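Local coordinates for protein enoyl-CoA hydratase, EchA12_1 (Mycobacterium marinum M, PDB 3QRE) that probably acts as an enoyl-CoA hydratase of the crotonase-like family, which would place it in fatty acid metabolism, at residues A[234-238]-A[239-243]. Residues are numbered along the deposited sequence; the frame is centred on the assembly and turned at random.
Sequences RYCSP and SSMAV
With chi1 at 65°, the hydroxyl of S237 sits between its own backbone N and carbonyl carbon, and from there OG turns to the start of helix 238-249 and accepts from S240 N at 3.1 Å. The bond is bent, with an angle of 140° at the hydrogen. The same N-H also reaches S237 O, but weakly, so it is shared between side chain and carbonyl. S237 OG also lies 3.2 Å from S240 CB. The first turn follows directly: M241 N donates to S237 O at 3.0 Å, and A242 N donates to P238 O at 3.2 Å. The side chains at N' and N4, C236 and M241, bridge the N-cap. M241 has CG beside its backbone N (chi1 -73°) and runs extended to its methyl, which carries it back alongside C236; CB of C236 meets M241 CG at 3.6 Å and M241 CE at 3.8 Å. L196 of a second subunit packs on both C236 and M241, while R76 touches M241 and R76 NH2 hydrogen-bonds to C236 O. A potassium ion lies about 4 Å from the side chain of S239. C236 breaks the helical path of 221-235, and the junction with helix 238-249, here beside a subunit interface, is made by a serine N-cap, S237, with P238 at N1, joined to a hydrophobic staple between C236 (N') and M241 (N4).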
loop_
_atom_site.group_PDB
_atom_site.type_symbol
_atom_site.label_atom_id
_atom_site.label_comp_id
_atom_site.label_asym_id
_atom_site.label_seq_id
_atom_site.Cartn_x
_atom_site.Cartn_y
_atom_site.Cartn_z
ATOM N N ARG A 234 -25.916 -3.255 10.830
ATOM C CA ARG A 234 -26.719 -2.172 11.363
ATOM C C ARG A 234 -26.339 -0.851 10.687
ATOM O O ARG A 234 -27.222 -0.077 10.298
ATOM C CB ARG A 234 -26.617 -2.087 12.897
ATOM N N TYR A 235 -25.041 -0.603 10.509
ATOM C CA TYR A 235 -24.603 0.694 9.994
ATOM C C TYR A 235 -24.958 1.009 8.523
ATOM O O TYR A 235 -25.352 2.132 8.217
ATOM C CB TYR A 235 -23.120 0.966 10.273
ATOM C CG TYR A 235 -22.603 2.184 9.511
ATOM C CD1 TYR A 235 -22.892 3.495 9.935
ATOM C CD2 TYR A 235 -21.863 2.020 8.328
ATOM C CE1 TYR A 235 -22.422 4.615 9.197
ATOM C CE2 TYR A 235 -21.404 3.106 7.595
ATOM C CZ TYR A 235 -21.681 4.396 8.021
ATOM O OH TYR A 235 -21.199 5.437 7.255
ATOM N N CYS A 236 -24.839 0.016 7.642
ATOM C CA CYS A 236 -25.069 0.177 6.196
ATOM C C CYS A 236 -26.355 -0.459 5.749
ATOM O O CYS A 236 -26.670 -1.581 6.172
ATOM C CB CYS A 236 -24.000 -0.595 5.448
ATOM S SG CYS A 236 -22.694 0.328 4.760
ATOM N N SER A 237 -27.074 0.198 4.854
ATOM C CA SER A 237 -28.178 -0.470 4.193
ATOM C C SER A 237 -27.613 -1.501 3.213
ATOM O O SER A 237 -26.440 -1.418 2.854
ATOM C CB SER A 237 -29.038 0.544 3.438
ATOM O OG SER A 237 -28.303 1.146 2.385
ATOM N N PRO A 238 -28.433 -2.476 2.778
ATOM C CA PRO A 238 -28.020 -3.403 1.714
ATOM C C PRO A 238 -27.550 -2.748 0.413
ATOM O O PRO A 238 -26.557 -3.190 -0.157
ATOM C CB PRO A 238 -29.285 -4.247 1.466
ATOM C CG PRO A 238 -29.999 -4.207 2.754
ATOM C CD PRO A 238 -29.754 -2.839 3.319
ATOM N N SER A 239 -28.228 -1.702 -0.050
ATOM C CA SER A 239 -27.820 -1.054 -1.289
ATOM C C SER A 239 -26.587 -0.182 -1.068
ATOM O O SER A 239 -25.818 0.085 -1.998
ATOM C CB SER A 239 -28.983 -0.273 -1.922
ATOM O OG SER A 239 -29.425 0.776 -1.085
ATOM N N SER A 240 -26.364 0.233 0.170
ATOM C CA SER A 240 -25.131 0.962 0.488
ATOM C C SER A 240 -23.912 0.055 0.483
ATOM O O SER A 240 -22.863 0.448 -0.016
ATOM C CB SER A 240 -25.236 1.719 1.811
ATOM O OG SER A 240 -25.713 3.030 1.570
ATOM N N MET A 241 -24.043 -1.148 1.046
ATOM C CA MET A 241 -22.963 -2.143 0.959
ATOM C C MET A 241 -22.629 -2.491 -0.511
ATOM O O MET A 241 -21.465 -2.529 -0.887
ATOM C CB MET A 241 -23.346 -3.410 1.726
ATOM C CG MET A 241 -23.318 -3.288 3.233
ATOM S SD MET A 241 -23.934 -4.769 4.060
ATOM C CE MET A 241 -23.529 -4.336 5.733
ATOM N N ALA A 242 -23.655 -2.710 -1.338
ATOM C CA ALA A 242 -23.471 -3.115 -2.744
ATOM C C ALA A 242 -22.724 -2.043 -3.499
ATOM O O ALA A 242 -21.862 -2.345 -4.321
ATOM C CB ALA A 242 -24.820 -3.357 -3.430
ATOM N N VAL A 243 -23.074 -0.796 -3.193
ATOM C CA VAL A 243 -22.487 0.376 -3.812
ATOM C C VAL A 243 -21.028 0.499 -3.420
ATOM O O VAL A 243 -20.142 0.730 -4.280
ATOM C CB VAL A 243 -23.278 1.644 -3.380
ATOM C CG1 VAL A 243 -22.439 2.880 -3.430
ATOM C CG2 VAL A 243 -24.489 1.784 -4.253
#